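Local coordinates for putative NADH Oxidase (Clostridium acetobutylicum, PDB 3E10), which binds flavin mononucleotide and is probably an FMN-dependent oxidoreductase of the nitroreductase family, at residues 29-34 against 98-103; 55-60 against 124-129. One frame throughout, in Å; residues are numbered along the deposited sequence.

Contact 1 of 2, residues 29-34 against 98-103; sequences RAAMQA and ENILLE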
loop_
_atom_site.group_PDB
_atom_site.type_symbol
_atom_site.label_atom_id
_atom_site.label_comp_id
_atom_site.label_asym_id
_atom_site.label_seq_id
_atom_site.Cartn_x
_atom_site.Cartn_y
_atom_site.Cartn_z
ATOM N N ARG B 29 -14.574 2.634 -3.061
ATOM C CA ARG B 29 -14.214 4.026 -3.008
ATOM C C ARG B 29 -12.844 4.212 -2.353
ATOM O O ARG B 29 -12.024 5.009 -2.826
ATOM C CB ARG B 29 -15.297 4.841 -2.266
ATOM C CG ARG B 29 -16.542 5.057 -3.107
ATOM C CD ARG B 29 -17.585 5.891 -2.341
ATOM N NE ARG B 29 -18.813 6.066 -3.133
ATOM C CZ ARG B 29 -18.967 6.949 -4.114
ATOM N NH1 ARG B 29 -17.983 7.808 -4.444
ATOM N NH2 ARG B 29 -20.116 6.999 -4.766
ATOM N N ALA B 30 -12.598 3.503 -1.259
ATOM C CA ALA B 30 -11.311 3.630 -0.552
ATOM C C ALA B 30 -10.163 3.204 -1.468
ATOM O O ALA B 30 -9.139 3.900 -1.552
ATOM C CB ALA B 30 -11.293 2.820 0.749
ATOM N N ALA B 31 -10.332 2.092 -2.176
ATOM C CA ALA B 31 -9.323 1.613 -3.118
ATOM C C ALA B 31 -8.953 2.687 -4.137
ATOM O O ALA B 31 -7.776 2.946 -4.420
ATOM C CB ALA B 31 -9.846 0.380 -3.848
HETATM N N MSE B 32 -9.980 3.343 -4.670
HETATM C CA MSE B 32 -9.790 4.283 -5.775
HETATM C C MSE B 32 -9.252 5.646 -5.345
HETATM O O MSE B 32 -8.938 6.466 -6.204
HETATM C CB MSE B 32 -11.026 4.413 -6.645
HETATM C CG MSE B 32 -11.349 3.082 -7.281
HETATM SE SE MSE B 32 -12.663 3.161 -8.707
HETATM C CE MSE B 32 -13.976 1.897 -8.002
ATOM N N GLN B 33 -9.146 5.882 -4.033
ATOM C CA GLN B 33 -8.453 7.046 -3.499
ATOM C C GLN B 33 -6.960 6.840 -3.300
ATOM O O GLN B 33 -6.266 7.751 -2.851
ATOM C CB GLN B 33 -9.079 7.473 -2.166
ATOM C CG GLN B 33 -10.476 7.993 -2.266
ATOM C CD GLN B 33 -10.645 9.162 -3.197
ATOM O OE1 GLN B 33 -11.430 9.095 -4.158
ATOM N NE2 GLN B 33 -9.898 10.238 -2.949
ATOM N N ALA B 34 -6.432 5.676 -3.650
ATOM C CA ALA B 34 -5.008 5.426 -3.486
ATOM C C ALA B 34 -4.152 6.311 -4.374
ATOM O O ALA B 34 -4.577 6.738 -5.465
ATOM C CB ALA B 34 -4.702 3.956 -3.745
ATOM N N GLU B 98 -4.137 -1.819 0.423
ATOM C CA GLU B 98 -3.992 -1.390 1.802
ATOM C C GLU B 98 -5.151 -0.473 2.164
ATOM O O GLU B 98 -5.671 -0.564 3.272
ATOM C CB GLU B 98 -2.625 -0.722 2.041
ATOM C CG GLU B 98 -2.379 -0.247 3.501
ATOM C CD GLU B 98 -2.383 -1.361 4.552
ATOM O OE1 GLU B 98 -2.602 -2.539 4.213
ATOM O OE2 GLU B 98 -2.190 -1.034 5.761
ATOM N N ASN B 99 -5.558 0.406 1.241
ATOM C CA ASN B 99 -6.728 1.227 1.537
ATOM C C ASN B 99 -7.982 0.378 1.797
ATOM O O ASN B 99 -8.804 0.691 2.669
ATOM C CB ASN B 99 -7.017 2.226 0.431
ATOM C CG ASN B 99 -6.161 3.475 0.516
ATOM O OD1 ASN B 99 -5.201 3.569 1.306
ATOM N ND2 ASN B 99 -6.512 4.462 -0.318
ATOM N N ILE B 100 -8.182 -0.644 0.973
ATOM C CA ILE B 100 -9.326 -1.563 1.218
ATOM C C ILE B 100 -9.260 -2.184 2.602
ATOM O O ILE B 100 -10.262 -2.257 3.320
ATOM C CB ILE B 100 -9.441 -2.647 0.108
ATOM C CG1 ILE B 100 -9.730 -2.004 -1.266
ATOM C CG2 ILE B 100 -10.459 -3.692 0.473
ATOM C CD1 ILE B 100 -9.615 -2.986 -2.421
ATOM N N LEU B 101 -8.073 -2.700 2.954
ATOM C CA LEU B 101 -7.952 -3.368 4.233
ATOM C C LEU B 101 -8.250 -2.398 5.367
ATOM O O LEU B 101 -8.876 -2.782 6.360
ATOM C CB LEU B 101 -6.554 -3.941 4.397
ATOM C CG LEU B 101 -6.113 -5.016 3.406
ATOM C CD1 LEU B 101 -4.676 -5.409 3.729
ATOM C CD2 LEU B 101 -7.067 -6.254 3.378
ATOM N N LEU B 102 -7.727 -1.179 5.284
ATOM C CA LEU B 102 -7.984 -0.208 6.341
ATOM C C LEU B 102 -9.451 0.197 6.421
ATOM O O LEU B 102 -10.012 0.303 7.511
ATOM C CB LEU B 102 -7.080 1.004 6.167
ATOM C CG LEU B 102 -5.582 0.743 6.355
ATOM C CD1 LEU B 102 -4.792 1.951 5.870
ATOM C CD2 LEU B 102 -5.228 0.382 7.819
ATOM N N GLU B 103 -10.063 0.424 5.265
ATOM C CA GLU B 103 -11.480 0.758 5.230
ATOM C C GLU B 103 -12.311 -0.400 5.797
ATOM O O GLU B 103 -13.281 -0.181 6.526
ATOM C CB GLU B 103 -11.927 1.124 3.836
ATOM C CG GLU B 103 -13.393 1.577 3.698
ATOM C CD GLU B 103 -13.695 2.950 4.283
ATOM O OE1 GLU B 103 -12.760 3.704 4.622
ATOM O OE2 GLU B 103 -14.899 3.278 4.348
HETATM O O HOH W 1 -5.966 7.521 -0.110
#
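Segment 29-34, on helix 21-32, lies against the middle of helix 89-106, with A31 and N99 the nearest pair, their CA atoms 5.3 Å apart; small residues on the first helix let the backbones come this close. The carbonyl of A30 receives the side chain of N99. ND2 of N99 reaches A30 O at 3.0 Å with an N-H...O angle of 159°. The oxygen lies nearly in the amide plane of N99, but the donor stands above the plane of the A30 carbonyl, while Q33 N reaches the same oxygen from the opposite face. The CG of N99 lies anti to its own carbonyl carbon (chi1 -81°), which carries the amide across to A30 O. This packing joins two helices of the nitroreductase fold; the assembly holds two copies of this chain, which binds FMN. A water lies between N99 ND2, at 3.1 Å, and Q33 O. Q33 O also accepts from R8 NH2 of the second subunit, and N99 packs on L102 of that subunit. Beside the amide bond, the packing is apolar. CB of A31 touches I100 CG1 at 3.5 Å and has I100 CD1 just beyond, and F45 of strand 43-48 also packs on A31. One turn on from N99, E103 lays its CB against CB of A30 at 3.6 Å, with its CG 3.8 Å from that CB.

Contact 2 of 2, residues 55-60 against 124-129; sequences DKLSNF and KNLKEM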
loop_
_atom_site.group_PDB
_atom_site.type_symbol
_atom_site.label_atom_id
_atom_site.label_comp_id
_atom_site.label_asym_id
_atom_site.label_seq_id
_atom_site.Cartn_x
_atom_site.Cartn_y
_atom_site.Cartn_z
ATOM N N ASP B 55 -16.120 -19.849 -3.556
ATOM C CA ASP B 55 -15.485 -21.100 -3.153
ATOM C C ASP B 55 -14.545 -21.617 -4.261
ATOM O O ASP B 55 -13.434 -22.103 -3.985
ATOM C CB ASP B 55 -16.568 -22.128 -2.789
ATOM C CG ASP B 55 -16.039 -23.256 -1.923
ATOM O OD1 ASP B 55 -15.811 -23.043 -0.716
ATOM O OD2 ASP B 55 -15.859 -24.363 -2.455
ATOM N N LYS B 56 -14.973 -21.513 -5.504
ATOM C CA LYS B 56 -14.148 -21.887 -6.642
ATOM C C LYS B 56 -12.858 -21.074 -6.644
ATOM O O LYS B 56 -11.779 -21.588 -6.925
ATOM C CB LYS B 56 -14.914 -21.645 -7.947
ATOM C CG LYS B 56 -14.122 -21.915 -9.228
ATOM C CD LYS B 56 -14.921 -21.569 -10.475
ATOM C CE LYS B 56 -14.086 -21.715 -11.737
ATOM N NZ LYS B 56 -14.952 -21.717 -12.944
ATOM N N LEU B 57 -13.000 -19.789 -6.344
ATOM C CA LEU B 57 -11.889 -18.862 -6.368
ATOM C C LEU B 57 -10.823 -19.226 -5.328
ATOM O O LEU B 57 -9.623 -18.969 -5.550
ATOM C CB LEU B 57 -12.433 -17.441 -6.174
ATOM C CG LEU B 57 -11.431 -16.279 -6.216
ATOM C CD1 LEU B 57 -10.765 -16.144 -7.585
ATOM C CD2 LEU B 57 -12.161 -14.986 -5.779
ATOM N N SER B 58 -11.215 -19.894 -4.235
ATOM C CA SER B 58 -10.243 -20.377 -3.229
ATOM C C SER B 58 -9.187 -21.285 -3.820
ATOM O O SER B 58 -8.138 -21.460 -3.217
ATOM C CB SER B 58 -10.938 -21.093 -2.071
ATOM O OG SER B 58 -11.435 -22.353 -2.460
ATOM N N ASN B 59 -9.464 -21.861 -4.987
ATOM C CA ASN B 59 -8.517 -22.773 -5.614
ATOM C C ASN B 59 -7.355 -22.076 -6.316
ATOM O O ASN B 59 -6.432 -22.744 -6.802
ATOM C CB ASN B 59 -9.237 -23.668 -6.641
ATOM C CG ASN B 59 -10.260 -24.595 -5.989
ATOM O OD1 ASN B 59 -9.981 -25.196 -4.960
ATOM N ND2 ASN B 59 -11.450 -24.676 -6.568
ATOM N N PHE B 60 -7.383 -20.742 -6.377
ATOM C CA PHE B 60 -6.348 -20.032 -7.157
ATOM C C PHE B 60 -4.963 -20.123 -6.529
ATOM O O PHE B 60 -3.955 -19.981 -7.217
ATOM C CB PHE B 60 -6.758 -18.584 -7.448
ATOM C CG PHE B 60 -6.240 -17.548 -6.444
ATOM C CD1 PHE B 60 -5.004 -16.919 -6.653
ATOM C CD2 PHE B 60 -7.011 -17.175 -5.337
ATOM C CE1 PHE B 60 -4.535 -15.971 -5.755
ATOM C CE2 PHE B 60 -6.574 -16.213 -4.441
ATOM C CZ PHE B 60 -5.328 -15.599 -4.662
ATOM N N LYS B 124 -1.890 -17.128 -13.411
ATOM C CA LYS B 124 -2.435 -17.965 -14.477
ATOM C C LYS B 124 -3.838 -18.453 -14.068
ATOM O O LYS B 124 -4.788 -18.397 -14.868
ATOM C CB LYS B 124 -1.469 -19.123 -14.719
ATOM C CG LYS B 124 -1.979 -20.183 -15.742
ATOM C CD LYS B 124 -0.855 -21.181 -15.974
ATOM C CE LYS B 124 -1.127 -22.203 -17.093
ATOM N NZ LYS B 124 -2.369 -22.966 -16.856
ATOM N N ASN B 125 -3.962 -18.926 -12.833
ATOM C CA ASN B 125 -5.274 -19.412 -12.369
ATOM C C ASN B 125 -6.354 -18.329 -12.405
ATOM O O ASN B 125 -7.464 -18.569 -12.846
ATOM C CB ASN B 125 -5.191 -19.971 -10.962
ATOM C CG ASN B 125 -4.459 -21.293 -10.881
ATOM O OD1 ASN B 125 -4.337 -22.009 -11.887
ATOM N ND2 ASN B 125 -3.981 -21.631 -9.703
ATOM N N LEU B 126 -5.999 -17.098 -12.026
ATOM C CA LEU B 126 -6.989 -16.006 -12.040
ATOM C C LEU B 126 -7.341 -15.575 -13.464
ATOM O O LEU B 126 -8.496 -15.315 -13.764
ATOM C CB LEU B 126 -6.485 -14.808 -11.192
ATOM C CG LEU B 126 -6.384 -15.051 -9.688
ATOM C CD1 LEU B 126 -5.659 -13.923 -8.988
ATOM C CD2 LEU B 126 -7.747 -15.294 -9.089
ATOM N N LYS B 127 -6.335 -15.522 -14.348
ATOM C CA LYS B 127 -6.579 -15.246 -15.754
ATOM C C LYS B 127 -7.557 -16.244 -16.354
ATOM O O LYS B 127 -8.475 -15.846 -17.063
ATOM C CB LYS B 127 -5.284 -15.249 -16.573
ATOM C CG LYS B 127 -4.463 -13.966 -16.388
ATOM C CD LYS B 127 -3.162 -13.956 -17.152
ATOM C CE LYS B 127 -2.310 -12.749 -16.752
ATOM N N GLU B 128 -7.356 -17.527 -16.046
ATOM C CA GLU B 128 -8.192 -18.608 -16.598
ATOM C C GLU B 128 -9.607 -18.583 -16.015
ATOM O O GLU B 128 -10.601 -18.719 -16.732
ATOM C CB GLU B 128 -7.494 -19.948 -16.310
ATOM C CG GLU B 128 -6.332 -20.200 -17.302
ATOM C CD GLU B 128 -5.429 -21.413 -17.001
ATOM O OE1 GLU B 128 -5.771 -22.243 -16.142
ATOM O OE2 GLU B 128 -4.350 -21.494 -17.632
HETATM N N MSE B 129 -9.700 -18.350 -14.708
HETATM C CA MSE B 129 -10.995 -18.355 -14.036
HETATM C C MSE B 129 -11.930 -17.274 -14.565
HETATM O O MSE B 129 -13.126 -17.487 -14.685
HETATM C CB MSE B 129 -10.796 -18.206 -12.527
HETATM C CG MSE B 129 -10.276 -19.473 -11.885
HETATM SE SE MSE B 129 -9.683 -19.110 -10.056
HETATM C CE MSE B 129 -9.865 -20.786 -9.259
HETATM O O HOH W 2 -14.594 -19.608 -14.319
#
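L126 lies slantwise against the ring of F60, its CD2 4.2 Å from the ring centroid and 29° off the normal, an off-centre CH-pi contact. This joins segment 55-60, on helix 51-57, to helix 120-129 in the alpha+beta nitroreductase fold, with its antiparallel sheet, and V141 of strand 136-145 packs on both F60 and L57. With CG anti to its carbonyl carbon (chi1 -67°), L126 turns its end toward L57 and F60. The same CD2 presses on CD1 of L57 at 3.5 Å, tighter than usual for two carbons; the two leucines meet at an angle. M129 is a selenomethionine and runs extended beyond CG. In the conformer given, one of two deposited, its SE lies 4.0 Å from both F60 CB and L57 CD1, and CE lies near the backbone of K56 and F60; this placement is tentative. N125 instead meets the main chain of F60, whose oxygen lies almost in the plane of the N125 amide, although the donor stands above the plane of the F60 carbonyl. ND2 of N125 donates to F60 O at 3.0 Å with an N-H...O angle of 167°.

How the contacts relate
Contacts 1 and 2 lie on opposite sides of the chain's centre, 23 Å between their centres and about 12 Å between nearest atoms, so they do not touch. Their segments alternate along the chain. Each nevertheless comes close to bound FMN, with the side chains of Q33 and F60 each about 6 Å from a flavin. The sites differ: F60 lies beside the pocket that includes Y63 and G115, its side chain about 5 Å from G115, while 29-34 leads into the other pocket, with P35 and S36. Contact 1 is buried and reaches the second subunit, whereas no other protein chain of the assembly touches contact 2, which is partly open to solvent. Both use an asparagine of the later helix.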